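Local coordinates for protein NAD-dependent L-serine dehydrogenase (Pseudomonas aeruginosa, PDB 3OBB) that catalyses the NAD-dependent oxidation of L-serine and methyl-L-serine, yielding aminoacetaldehyde, carbon dioxide and NADH from L-serine, and has low activity toward beta-hydroxyisobutyrate, at residues 13-18 and 125-131; 173-178 and 249-254; 237-243 and 283-289; 243-247 and 274-278. One frame throughout, in Å; residues are numbered along the deposited sequence.

Contact 1. Residues 13-18 and 125-131; sequences HMGAPM and GGTAGAA. With ACT (acetate ion), chain B; EDO (1,2-ethanediol), chain E.
Pro17 and Ala131 bring the two backbones nearest, their CA atoms 4.9 Å apart, and Met14 CA faces Thr127 CA at 5.7 Å. One partner is the end of the glycine-rich turn with the first turn of helix 15-24; the other is the short helix that begins after its N-cap residue, Gly126. The methyl group of Ala130 forms the centre. Pro17 CG presses on Ala130 CB at 3.6 Å, while Met14 CE and Met18 CG each lie 4.0 Å from the same methyl. Met14, present as selenomethionine, bends at both chi2 (-69°) and chi3 (-72°). These bends lay SE beside the opening of the second helix, 3.6 Å from Thr127 N, and turn CE toward the carbonyls of Gly125 and Gly126. Leu135 of strand 135-140 packs on Met14, Met18 and Ala130 and adds to the apolar patch. Farther out, Thr127 CB sits over one face of the His13 imidazole, a CH-pi contact 3.9 Å from the ring centroid; the Thr127 hydroxyl is modelled too close to the ring, so this detail is doubtful. At the ring edge, His13 ND1 donates to acetate OXT at 2.7 Å. The backbone N of His13 binds an ethanediol oxygen. Residues 13-18 belong to the NAD(+) site, and Gly15 fits the last glycine of a Rossmann GxGxxG turn. The chemistry therefore divides: small apolar groups seat the dinucleotide-binding turn on the neighbouring helix, while His13 turns N-H donors to small molecules probably from the crystallisation liquor, consistent with a surface that receives polar ligands.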
loop_
_atom_site.group_PDB
_atom_site.type_symbol
_atom_site.label_atom_id
_atom_site.label_comp_id
_atom_site.label_asym_id
_atom_site.label_seq_id
_atom_site.Cartn_x
_atom_site.Cartn_y
_atom_site.Cartn_z
ATOM N N HIS A 13 30.180 -1.898 -13.265
ATOM C CA HIS A 13 29.521 -3.165 -13.563
ATOM C C HIS A 13 29.033 -3.254 -15.013
ATOM O O HIS A 13 29.197 -4.279 -15.682
ATOM C CB HIS A 13 28.296 -3.287 -12.632
ATOM C CG HIS A 13 27.953 -4.688 -12.248
ATOM N ND1 HIS A 13 26.646 -5.145 -12.184
ATOM C CD2 HIS A 13 28.744 -5.739 -11.900
ATOM C CE1 HIS A 13 26.646 -6.412 -11.806
ATOM N NE2 HIS A 13 27.903 -6.797 -11.619
HETATM N N MSE A 14 28.416 -2.165 -15.458
HETATM C CA MSE A 14 27.876 -2.070 -16.789
HETATM C C MSE A 14 28.861 -1.393 -17.754
HETATM O O MSE A 14 29.014 -1.841 -18.903
HETATM C CB MSE A 14 26.563 -1.313 -16.729
HETATM C CG MSE A 14 25.541 -1.951 -15.785
HETATM SE SE MSE A 14 24.904 -3.626 -16.490
HETATM C CE MSE A 14 23.793 -2.930 -17.934
ATOM N N GLY A 15 29.530 -0.333 -17.287
ATOM C CA GLY A 15 30.458 0.422 -18.118
ATOM C C GLY A 15 31.602 -0.415 -18.695
ATOM O O GLY A 15 31.925 -0.334 -19.899
ATOM N N ALA A 16 32.235 -1.212 -17.849
ATOM C CA ALA A 16 33.362 -2.029 -18.319
ATOM C C ALA A 16 33.004 -2.938 -19.513
ATOM O O ALA A 16 33.640 -2.830 -20.563
ATOM C CB ALA A 16 34.003 -2.838 -17.172
ATOM N N PRO A 17 32.004 -3.821 -19.367
ATOM C CA PRO A 17 31.723 -4.685 -20.522
ATOM C C PRO A 17 31.160 -3.941 -21.738
ATOM O O PRO A 17 31.414 -4.359 -22.864
ATOM C CB PRO A 17 30.693 -5.716 -19.984
ATOM C CG PRO A 17 30.081 -5.082 -18.797
ATOM C CD PRO A 17 31.129 -4.126 -18.219
HETATM N N MSE A 18 30.415 -2.861 -21.519
HETATM C CA MSE A 18 29.932 -2.024 -22.626
HETATM C C MSE A 18 31.109 -1.420 -23.399
HETATM O O MSE A 18 31.118 -1.461 -24.619
HETATM C CB MSE A 18 28.997 -0.905 -22.135
HETATM C CG MSE A 18 27.704 -1.393 -21.497
HETATM SE SE MSE A 18 26.753 0.063 -20.598
HETATM C CE MSE A 18 26.475 1.166 -22.194
ATOM N N GLY A 125 18.879 -4.753 -19.143
ATOM C CA GLY A 125 19.593 -5.978 -19.376
ATOM C C GLY A 125 20.638 -6.164 -18.281
ATOM O O GLY A 125 20.910 -5.276 -17.446
ATOM N N GLY A 126 21.245 -7.319 -18.254
ATOM C CA GLY A 126 22.135 -7.532 -17.155
ATOM C C GLY A 126 23.556 -7.094 -17.386
ATOM O O GLY A 126 23.945 -6.724 -18.482
ATOM N N THR A 127 24.331 -7.190 -16.314
ATOM C CA THR A 127 25.768 -7.304 -16.394
ATOM C C THR A 127 26.086 -8.313 -17.489
ATOM O O THR A 127 27.078 -8.182 -18.203
ATOM C CB THR A 127 26.294 -7.754 -15.023
ATOM O OG1 THR A 127 27.297 -6.853 -14.591
ATOM C CG2 THR A 127 26.813 -9.241 -14.991
ATOM N N ALA A 128 25.222 -9.324 -17.587
ATOM C CA ALA A 128 25.223 -10.358 -18.634
ATOM C C ALA A 128 24.860 -9.796 -20.021
ATOM O O ALA A 128 25.461 -10.169 -21.026
ATOM C CB ALA A 128 24.212 -11.481 -18.250
ATOM N N GLY A 129 23.838 -8.940 -20.074
ATOM C CA GLY A 129 23.467 -8.271 -21.325
ATOM C C GLY A 129 24.578 -7.352 -21.786
ATOM O O GLY A 129 24.942 -7.316 -22.959
ATOM N N ALA A 130 25.139 -6.619 -20.837
ATOM C CA ALA A 130 26.236 -5.728 -21.143
ATOM C C ALA A 130 27.404 -6.517 -21.723
ATOM O O ALA A 130 27.971 -6.094 -22.741
ATOM C CB ALA A 130 26.653 -4.972 -19.924
ATOM N N ALA A 131 27.745 -7.649 -21.096
ATOM C CA ALA A 131 28.864 -8.469 -21.566
ATOM C C ALA A 131 28.610 -9.059 -22.924
ATOM O O ALA A 131 29.487 -9.008 -23.759
ATOM C CB ALA A 131 29.211 -9.551 -20.585
HETATM C C ACT B . 23.503 -3.484 -12.877
HETATM O O ACT B . 23.079 -4.649 -12.676
HETATM O OXT ACT B . 24.687 -3.252 -12.513
HETATM C CH3 ACT B . 22.641 -2.429 -13.507
HETATM C C1 EDO E . 31.193 -0.736 -9.324
HETATM O O1 EDO E . 31.509 -2.046 -9.823
HETATM C C2 EDO E . 29.708 -0.399 -9.527
HETATM O O2 EDO E . 29.308 -0.419 -10.913
#

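Contact 2. Residues 173-178 and 249-254; sequences KVCNNQ and DLGLAQ
Asn177 and Asp249 form a direct hydrogen bond between helices 168-196 and 243-260, whose local axes approach to 8.7 Å at 123°. Asn177 ND2 donates to Asp249 OD2 over 2.9 Å, a bent bond (139° at the hydrogen) that arrives on the anti side of the carboxylate and somewhat out of its plane. A water joins the same oxygen to the active-site lysine: it donates to Asp249 OD2 at 2.7 Å and accepts from Lys173 NZ at 3.1 Å. NZ itself stands 4.5 Å from OD2 and is also bonded to Val123 O and Thr98 OG1. Behind this group, Asn177 OD1 takes a hydrogen bond from Asn176 ND2 lying in the plane of both amides, and Asn176 is tied in turn to Ser212 and Gly213 of the second subunit.

Packing fills the rest. Val174 meets Leu252 through CG1, 3.9 Å from Leu252 CB, and faces the Ala253 methyl with its CB. Gln178 swings its aliphatic CG away from its backbone N (chi1 -174°), which brings CG to 3.6 Å from Leu250 CD1; the extended chain beyond carries the side of the amide past Ala253 CB.

Two bonds grip Asp249 OD2, and the amide giving one of them is itself held by a neighbour fixed across the subunit interface. Lys173 is thus embedded in a buried polar network whose second shell reaches another chain.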
loop_
_atom_site.group_PDB
_atom_site.type_symbol
_atom_site.label_atom_id
_atom_site.label_comp_id
_atom_site.label_asym_id
_atom_site.label_seq_id
_atom_site.Cartn_x
_atom_site.Cartn_y
_atom_site.Cartn_z
ATOM N N LYS A 173 12.714 4.190 -19.116
ATOM C CA LYS A 173 13.542 3.365 -18.226
ATOM C C LYS A 173 12.975 3.278 -16.811
ATOM O O LYS A 173 12.893 2.193 -16.230
ATOM C CB LYS A 173 15.001 3.885 -18.174
ATOM C CG LYS A 173 15.933 3.104 -17.208
ATOM C CD LYS A 173 16.061 1.625 -17.600
ATOM C CE LYS A 173 16.823 0.808 -16.556
ATOM N NZ LYS A 173 18.260 1.235 -16.399
ATOM N N VAL A 174 12.615 4.431 -16.249
ATOM C CA VAL A 174 12.076 4.447 -14.906
ATOM C C VAL A 174 10.663 3.863 -14.832
ATOM O O VAL A 174 10.300 3.291 -13.830
ATOM C CB VAL A 174 12.188 5.847 -14.192
ATOM C CG1 VAL A 174 13.682 6.367 -14.200
ATOM C CG2 VAL A 174 11.150 6.897 -14.742
ATOM N N CYS A 175 9.859 4.020 -15.876
ATOM C CA CYS A 175 8.534 3.372 -15.916
ATOM C C CYS A 175 8.695 1.844 -15.979
ATOM O O CYS A 175 7.991 1.096 -15.274
ATOM C CB CYS A 175 7.780 3.851 -17.152
ATOM S SG CYS A 175 7.240 5.617 -17.006
ATOM N N ASN A 176 9.617 1.401 -16.844
ATOM C CA ASN A 176 9.861 -0.010 -17.073
ATOM C C ASN A 176 10.361 -0.662 -15.805
ATOM O O ASN A 176 9.853 -1.690 -15.438
ATOM C CB ASN A 176 10.889 -0.244 -18.183
ATOM C CG ASN A 176 11.217 -1.706 -18.344
ATOM O OD1 ASN A 176 10.535 -2.414 -19.077
ATOM N ND2 ASN A 176 12.240 -2.195 -17.596
ATOM N N ASN A 177 11.376 -0.075 -15.158
ATOM C CA ASN A 177 11.935 -0.678 -13.949
ATOM C C ASN A 177 11.013 -0.646 -12.753
ATOM O O ASN A 177 11.015 -1.592 -11.948
ATOM C CB ASN A 177 13.353 -0.178 -13.633
ATOM C CG ASN A 177 14.400 -0.943 -14.440
ATOM O OD1 ASN A 177 14.089 -1.358 -15.553
ATOM N ND2 ASN A 177 15.604 -1.200 -13.867
ATOM N N GLN A 178 10.197 0.403 -12.653
ATOM C CA GLN A 178 9.175 0.427 -11.621
ATOM C C GLN A 178 8.135 -0.694 -11.820
ATOM O O GLN A 178 7.695 -1.353 -10.860
ATOM C CB GLN A 178 8.489 1.782 -11.535
ATOM C CG GLN A 178 7.518 1.844 -10.357
ATOM C CD GLN A 178 6.892 3.234 -10.177
ATOM O OE1 GLN A 178 6.233 3.758 -11.088
ATOM N NE2 GLN A 178 7.082 3.818 -9.008
ATOM N N ASP A 249 16.379 3.062 -8.575
ATOM C CA ASP A 249 15.527 3.191 -9.770
ATOM C C ASP A 249 14.106 3.546 -9.399
ATOM O O ASP A 249 13.485 4.356 -10.041
ATOM C CB ASP A 249 15.543 1.873 -10.564
ATOM C CG ASP A 249 16.837 1.699 -11.400
ATOM O OD1 ASP A 249 17.678 2.639 -11.402
ATOM O OD2 ASP A 249 17.021 0.653 -12.066
ATOM N N LEU A 250 13.589 2.912 -8.360
ATOM C CA LEU A 250 12.239 3.194 -7.875
ATOM C C LEU A 250 12.211 4.627 -7.375
ATOM O O LEU A 250 11.235 5.325 -7.540
ATOM C CB LEU A 250 11.909 2.228 -6.735
ATOM C CG LEU A 250 10.998 1.002 -6.849
ATOM C CD1 LEU A 250 10.140 0.844 -8.139
ATOM C CD2 LEU A 250 11.633 -0.268 -6.370
ATOM N N GLY A 251 13.306 5.072 -6.772
ATOM C CA GLY A 251 13.384 6.436 -6.224
ATOM C C GLY A 251 13.304 7.487 -7.326
ATOM O O GLY A 251 12.590 8.474 -7.187
ATOM N N LEU A 252 14.016 7.253 -8.424
ATOM C CA LEU A 252 13.919 8.095 -9.625
ATOM C C LEU A 252 12.503 8.133 -10.224
ATOM O O LEU A 252 12.035 9.190 -10.702
ATOM C CB LEU A 252 14.893 7.625 -10.702
ATOM C CG LEU A 252 16.388 7.630 -10.382
ATOM C CD1 LEU A 252 17.215 7.101 -11.558
ATOM C CD2 LEU A 252 16.928 9.003 -9.910
ATOM N N ALA A 253 11.840 6.982 -10.214
ATOM C CA ALA A 253 10.471 6.904 -10.688
ATOM C C ALA A 253 9.531 7.801 -9.832
ATOM O O ALA A 253 8.672 8.508 -10.382
ATOM C CB ALA A 253 10.000 5.444 -10.735
ATOM N N GLN A 254 9.738 7.823 -8.509
ATOM C CA GLN A 254 9.001 8.738 -7.627
ATOM C C GLN A 254 9.202 10.208 -7.982
ATOM O O GLN A 254 8.285 11.025 -7.837
ATOM C CB GLN A 254 9.429 8.546 -6.168
ATOM C CG GLN A 254 9.114 7.212 -5.635
ATOM C CD GLN A 254 7.639 6.927 -5.708
ATOM O OE1 GLN A 254 7.227 6.014 -6.409
ATOM N NE2 GLN A 254 6.826 7.743 -5.013
HETATM O O HOH W 1 19.202 0.307 -13.572
#

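Contact 3. Residues 237-243 and 283-289; sequences YSGGFMA and AERDFSV. With ACT (acetate ion), chain D.
Phe241 is bonded through both its backbone N and its O. N donates to Asp286 OD1 at 2.9 Å along a nearly straight path (167°), meeting the anti lone pair of OD1, while Phe241 O accepts from Phe287 N at 2.7 Å. Backbone bonds flank this pair: Asp286 N to Tyr237 O at 2.8 Å, and Ala243 N to Arg285 O. Met242 and Asp286 form a single beta bridge. Aromatic contacts frame the polar strip. The edge of Phe241 points into the face of Phe287, with ring centroids 5.5 Å apart and planes at 75°, a T-shaped pair. On the other flank, Val289 CA lies over one face of Tyr237, 3.8 Å from its centroid. Met242, as selenomethionine, runs beside Glu284 and rests SE 4.0 Å from Glu284 CD.

The next shell fixes the carboxylate. Asp286 OD2 accepts Ser288 N from above its plane, closing an Asx turn, and Ser288 OG nearly along the C-O bond. Tyr221 OH also bonds OD1, leaving the group little freedom to rotate. Gly240 brings its CA to 3.4 Å from OD1. A water joins Gly239 O to Glu284 O, and Tyr237 OH is held by Pro223 O and Gln298.

The bridged loops, with an Asx turn at Asp286 and Met242 as N-cap, lead into helix 243-260 of the helical C-terminal domain. Phe241 approaches a bound buffer molecule and touches Asn177 and Asp249, beside the active-site Lys173, so the loops probably border the active-site cleft.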
loop_
_atom_site.group_PDB
_atom_site.type_symbol
_atom_site.label_atom_id
_atom_site.label_comp_id
_atom_site.label_asym_id
_atom_site.label_seq_id
_atom_site.Cartn_x
_atom_site.Cartn_y
_atom_site.Cartn_z
ATOM N N TYR A 237 20.422 -15.672 -3.848
ATOM C CA TYR A 237 20.315 -14.285 -4.265
ATOM C C TYR A 237 21.669 -13.577 -4.372
ATOM O O TYR A 237 21.721 -12.379 -4.194
ATOM C CB TYR A 237 19.347 -13.531 -3.323
ATOM C CG TYR A 237 18.003 -14.232 -3.265
ATOM C CD1 TYR A 237 17.721 -15.116 -2.238
ATOM C CD2 TYR A 237 17.058 -14.070 -4.286
ATOM C CE1 TYR A 237 16.519 -15.805 -2.184
ATOM C CE2 TYR A 237 15.824 -14.742 -4.233
ATOM C CZ TYR A 237 15.570 -15.607 -3.164
ATOM O OH TYR A 237 14.387 -16.298 -3.074
ATOM N N SER A 238 22.749 -14.294 -4.710
ATOM C CA SER A 238 24.029 -13.627 -5.009
ATOM C C SER A 238 24.030 -13.159 -6.468
ATOM O O SER A 238 23.412 -13.810 -7.327
ATOM C CB SER A 238 25.203 -14.590 -4.805
ATOM O OG SER A 238 25.038 -15.731 -5.653
ATOM N N GLY A 239 24.710 -12.056 -6.742
ATOM C CA GLY A 239 24.854 -11.519 -8.091
ATOM C C GLY A 239 23.575 -10.893 -8.588
ATOM O O GLY A 239 22.808 -10.345 -7.791
ATOM N N GLY A 240 23.323 -11.006 -9.896
ATOM C CA GLY A 240 22.138 -10.419 -10.521
ATOM C C GLY A 240 22.086 -8.894 -10.453
ATOM O O GLY A 240 23.012 -8.216 -10.832
ATOM N N PHE A 241 20.996 -8.346 -9.957
ATOM C CA PHE A 241 20.795 -6.908 -10.008
ATOM C C PHE A 241 20.444 -6.474 -8.592
ATOM O O PHE A 241 19.390 -6.825 -8.072
ATOM C CB PHE A 241 19.677 -6.611 -11.020
ATOM C CG PHE A 241 19.221 -5.162 -11.056
ATOM C CD1 PHE A 241 17.911 -4.842 -10.793
ATOM C CD2 PHE A 241 20.107 -4.132 -11.374
ATOM C CE1 PHE A 241 17.457 -3.465 -10.857
ATOM C CE2 PHE A 241 19.666 -2.805 -11.438
ATOM C CZ PHE A 241 18.321 -2.489 -11.166
HETATM N N MSE A 242 21.344 -5.722 -7.967
HETATM C CA MSE A 242 21.265 -5.457 -6.539
HETATM C C MSE A 242 19.958 -4.788 -6.153
HETATM O O MSE A 242 19.483 -3.879 -6.834
HETATM C CB MSE A 242 22.387 -4.514 -6.104
HETATM C CG MSE A 242 23.784 -4.966 -6.426
HETATM SE SE MSE A 242 25.125 -3.938 -5.406
HETATM C CE MSE A 242 24.407 -2.185 -5.319
ATOM N N ALA A 243 19.421 -5.212 -5.021
ATOM C CA ALA A 243 18.242 -4.591 -4.427
ATOM C C ALA A 243 18.437 -3.091 -4.251
ATOM O O ALA A 243 17.487 -2.305 -4.398
ATOM C CB ALA A 243 17.928 -5.264 -3.051
ATOM N N ALA A 283 20.991 -5.061 0.695
ATOM C CA ALA A 283 21.322 -4.094 -0.365
ATOM C C ALA A 283 22.090 -4.723 -1.530
ATOM O O ALA A 283 21.795 -4.435 -2.689
ATOM C CB ALA A 283 22.116 -2.906 0.225
ATOM N N GLU A 284 23.029 -5.618 -1.251
ATOM C CA GLU A 284 23.802 -6.193 -2.344
ATOM C C GLU A 284 23.332 -7.558 -2.834
ATOM O O GLU A 284 24.032 -8.187 -3.628
ATOM C CB GLU A 284 25.295 -6.282 -1.998
ATOM C CG GLU A 284 25.898 -4.998 -1.455
ATOM C CD GLU A 284 27.240 -4.673 -2.084
ATOM O OE1 GLU A 284 28.012 -5.596 -2.477
ATOM O OE2 GLU A 284 27.512 -3.467 -2.179
ATOM N N ARG A 285 22.171 -8.030 -2.364
ATOM C CA ARG A 285 21.603 -9.256 -2.915
ATOM C C ARG A 285 20.869 -8.907 -4.209
ATOM O O ARG A 285 20.507 -7.725 -4.459
ATOM C CB ARG A 285 20.676 -9.976 -1.905
ATOM C CG ARG A 285 21.368 -10.359 -0.581
ATOM C CD ARG A 285 21.638 -11.882 -0.487
ATOM N NE ARG A 285 21.953 -12.263 0.894
ATOM C CZ ARG A 285 21.632 -13.419 1.467
ATOM N NH1 ARG A 285 20.981 -14.362 0.792
ATOM N NH2 ARG A 285 21.975 -13.637 2.734
ATOM N N ASP A 286 20.659 -9.923 -5.043
ATOM C CA ASP A 286 19.829 -9.734 -6.225
ATOM C C ASP A 286 18.420 -9.273 -5.800
ATOM O O ASP A 286 17.895 -9.735 -4.776
ATOM C CB ASP A 286 19.714 -11.029 -7.019
ATOM C CG ASP A 286 18.676 -10.914 -8.121
ATOM O OD1 ASP A 286 18.998 -10.223 -9.134
ATOM O OD2 ASP A 286 17.536 -11.464 -7.952
ATOM N N PHE A 287 17.801 -8.386 -6.586
ATOM C CA PHE A 287 16.531 -7.783 -6.178
ATOM C C PHE A 287 15.415 -8.823 -5.963
ATOM O O PHE A 287 14.458 -8.537 -5.271
ATOM C CB PHE A 287 16.090 -6.674 -7.166
ATOM C CG PHE A 287 15.615 -7.194 -8.505
ATOM C CD1 PHE A 287 16.478 -7.924 -9.341
ATOM C CD2 PHE A 287 14.287 -6.996 -8.914
ATOM C CE1 PHE A 287 16.035 -8.408 -10.587
ATOM C CE2 PHE A 287 13.829 -7.464 -10.149
ATOM C CZ PHE A 287 14.694 -8.174 -10.990
ATOM N N SER A 288 15.517 -10.027 -6.542
ATOM C CA SER A 288 14.500 -11.061 -6.260
ATOM C C SER A 288 14.521 -11.587 -4.812
ATOM O O SER A 288 13.625 -12.324 -4.405
ATOM C CB SER A 288 14.500 -12.194 -7.318
ATOM O OG SER A 288 15.648 -13.019 -7.236
ATOM N N VAL A 289 15.516 -11.165 -4.034
ATOM C CA VAL A 289 15.616 -11.426 -2.582
ATOM C C VAL A 289 14.373 -10.928 -1.821
ATOM O O VAL A 289 14.087 -11.360 -0.680
ATOM C CB VAL A 289 16.918 -10.825 -1.985
ATOM C CG1 VAL A 289 16.782 -9.282 -1.751
ATOM C CG2 VAL A 289 17.308 -11.552 -0.704
HETATM C C ACT D . 25.002 -12.706 -12.235
HETATM O O ACT D . 25.066 -12.408 -11.025
HETATM O OXT ACT D . 25.430 -13.841 -12.511
HETATM C CH3 ACT D . 24.459 -11.797 -13.304
HETATM O O HOH W 2 23.669 -8.282 -6.189
#

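Contact 4. Residues 243-247 and 274-278; sequences AQLMA and YRLLL
Met246 places its CG over the centre of the Tyr274 ring, 3.9 Å from the centroid and only 12° off the normal, a CH-pi contact on the ring face. In this selenomethionine, CG lies opposite the backbone N (chi1 178°), which sets it over the ring, and the later bends turn SE and CE off toward helix 168-196. There Leu180 and Ala181 meet Met246, and Met184 and Ile185 lie against Tyr274. The tyrosine hydroxyl bonds Phe287 O, so the phenol is held at its tip as well as across its face.

Ala247 touches both Tyr274 and Leu278. Its methyl lies 4.2 Å from Tyr274 CB and 4.1 Å from Leu278 CD1, while the other branch of that leucine, CD2, rests 4.0 Å from Gln244 CA. Ala243 CB lies 4.2 Å from Tyr274 CD1. At one border a water donates to Ala247 O at 2.9 Å and accepts from Arg275 NH2, in the guanidinium plane. Arg275 NH1 bonds Ser262 O of the third subunit, and Leu276 packs on its counterpart in the fourth.

The local axes of 243-247 and 274-278 come within 9.5 Å at 141°. They make a roughly antiparallel helix pair whose short alanines admit an aromatic ring, in the interior of the helical C-terminal domain of the 6-phosphogluconate dehydrogenase type, adjoining the tetramer interfaces.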
loop_
_atom_site.group_PDB
_atom_site.type_symbol
_atom_site.label_atom_id
_atom_site.label_comp_id
_atom_site.label_asym_id
_atom_site.label_seq_id
_atom_site.Cartn_x
_atom_site.Cartn_y
_atom_site.Cartn_z
ATOM N N ALA A 243 19.421 -5.212 -5.021
ATOM C CA ALA A 243 18.242 -4.591 -4.427
ATOM C C ALA A 243 18.437 -3.091 -4.251
ATOM O O ALA A 243 17.487 -2.305 -4.398
ATOM C CB ALA A 243 17.928 -5.264 -3.051
ATOM N N GLN A 244 19.662 -2.689 -3.907
ATOM C CA GLN A 244 19.950 -1.270 -3.661
ATOM C C GLN A 244 19.760 -0.462 -4.940
ATOM O O GLN A 244 19.201 0.644 -4.896
ATOM C CB GLN A 244 21.354 -1.072 -3.098
ATOM C CG GLN A 244 21.672 0.368 -2.745
ATOM C CD GLN A 244 23.089 0.501 -2.151
ATOM O OE1 GLN A 244 23.924 -0.402 -2.297
ATOM N NE2 GLN A 244 23.362 1.636 -1.515
ATOM N N LEU A 245 20.194 -1.028 -6.070
ATOM C CA LEU A 245 19.986 -0.424 -7.389
ATOM C C LEU A 245 18.508 -0.375 -7.815
ATOM O O LEU A 245 18.041 0.642 -8.370
ATOM C CB LEU A 245 20.796 -1.161 -8.455
ATOM C CG LEU A 245 22.320 -1.025 -8.362
ATOM C CD1 LEU A 245 22.998 -1.880 -9.452
ATOM C CD2 LEU A 245 22.750 0.447 -8.447
HETATM N N MSE A 246 17.774 -1.465 -7.580
HETATM C CA MSE A 246 16.329 -1.413 -7.762
HETATM C C MSE A 246 15.686 -0.296 -6.901
HETATM O O MSE A 246 14.813 0.422 -7.384
HETATM C CB MSE A 246 15.689 -2.771 -7.458
HETATM C CG MSE A 246 14.162 -2.758 -7.592
HETATM SE SE MSE A 246 13.608 -2.092 -9.370
HETATM C CE MSE A 246 13.605 -3.853 -10.129
ATOM N N ALA A 247 16.115 -0.145 -5.640
ATOM C CA ALA A 247 15.557 0.901 -4.748
ATOM C C ALA A 247 15.865 2.293 -5.298
ATOM O O ALA A 247 15.036 3.197 -5.221
ATOM C CB ALA A 247 16.122 0.774 -3.333
ATOM N N TYR A 274 11.261 -2.527 -0.767
ATOM C CA TYR A 274 12.707 -2.515 -1.035
ATOM C C TYR A 274 13.468 -1.842 0.084
ATOM O O TYR A 274 14.534 -2.312 0.476
ATOM C CB TYR A 274 13.048 -1.986 -2.435
ATOM C CG TYR A 274 12.947 -3.127 -3.407
ATOM C CD1 TYR A 274 13.947 -4.107 -3.445
ATOM C CD2 TYR A 274 11.809 -3.301 -4.214
ATOM C CE1 TYR A 274 13.854 -5.209 -4.286
ATOM C CE2 TYR A 274 11.701 -4.414 -5.060
ATOM C CZ TYR A 274 12.720 -5.361 -5.081
ATOM O OH TYR A 274 12.618 -6.463 -5.885
ATOM N N ARG A 275 12.906 -0.780 0.654
ATOM C CA ARG A 275 13.620 -0.111 1.734
ATOM C C ARG A 275 13.712 -0.983 2.990
ATOM O O ARG A 275 14.702 -0.913 3.715
ATOM C CB ARG A 275 13.052 1.289 2.013
ATOM C CG ARG A 275 13.306 2.198 0.803
ATOM C CD ARG A 275 13.719 3.592 1.157
ATOM N NE ARG A 275 13.885 4.429 -0.036
ATOM C CZ ARG A 275 13.213 5.551 -0.288
ATOM N NH1 ARG A 275 12.311 6.004 0.566
ATOM N NH2 ARG A 275 13.449 6.226 -1.406
ATOM N N LEU A 276 12.674 -1.796 3.217
ATOM C CA LEU A 276 12.643 -2.804 4.289
ATOM C C LEU A 276 13.755 -3.817 4.075
ATOM O O LEU A 276 14.427 -4.194 4.996
ATOM C CB LEU A 276 11.296 -3.529 4.260
ATOM C CG LEU A 276 10.200 -3.196 5.290
ATOM C CD1 LEU A 276 10.180 -1.744 5.823
ATOM C CD2 LEU A 276 8.794 -3.702 4.880
ATOM N N LEU A 277 13.959 -4.234 2.834
ATOM C CA LEU A 277 15.046 -5.154 2.504
ATOM C C LEU A 277 16.394 -4.549 2.844
ATOM O O LEU A 277 17.285 -5.264 3.302
ATOM C CB LEU A 277 15.009 -5.552 1.019
ATOM C CG LEU A 277 13.879 -6.523 0.667
ATOM C CD1 LEU A 277 13.842 -6.712 -0.837
ATOM C CD2 LEU A 277 14.062 -7.864 1.424
ATOM N N LEU A 278 16.524 -3.239 2.641
ATOM C CA LEU A 278 17.764 -2.532 2.940
ATOM C C LEU A 278 18.035 -2.503 4.440
ATOM O O LEU A 278 19.171 -2.784 4.858
ATOM C CB LEU A 278 17.789 -1.122 2.341
ATOM C CG LEU A 278 17.490 -0.924 0.829
ATOM C CD1 LEU A 278 17.728 0.541 0.405
ATOM C CD2 LEU A 278 18.222 -1.860 -0.133
HETATM O O HOH W 3 15.281 5.200 -3.199
#

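In the fold
Contact 1 stands alone in the Rossmann-type NAD-binding domain, partly buried, and meets the others only where His13 nears Gly240 of contact 3. The other three share the helical C-terminal domain. Contacts 2 and 4 are buried and both use helix 243-260, joining it to helices 168-196 and 265-279; Leu250 of contact 2 packs on Tyr274 of contact 4. Contact 3, partly exposed, shares Ala243 with contact 4, which nests inside the loop that contact 3 closes, and Phe241 touches Asn177 and Asp249 of contact 2. Chemistry follows place: contact 4 is largely apolar, contact 2 mixes packing with an active-site polar network, and contact 3 relies on backbone and carboxylate hydrogen bonds.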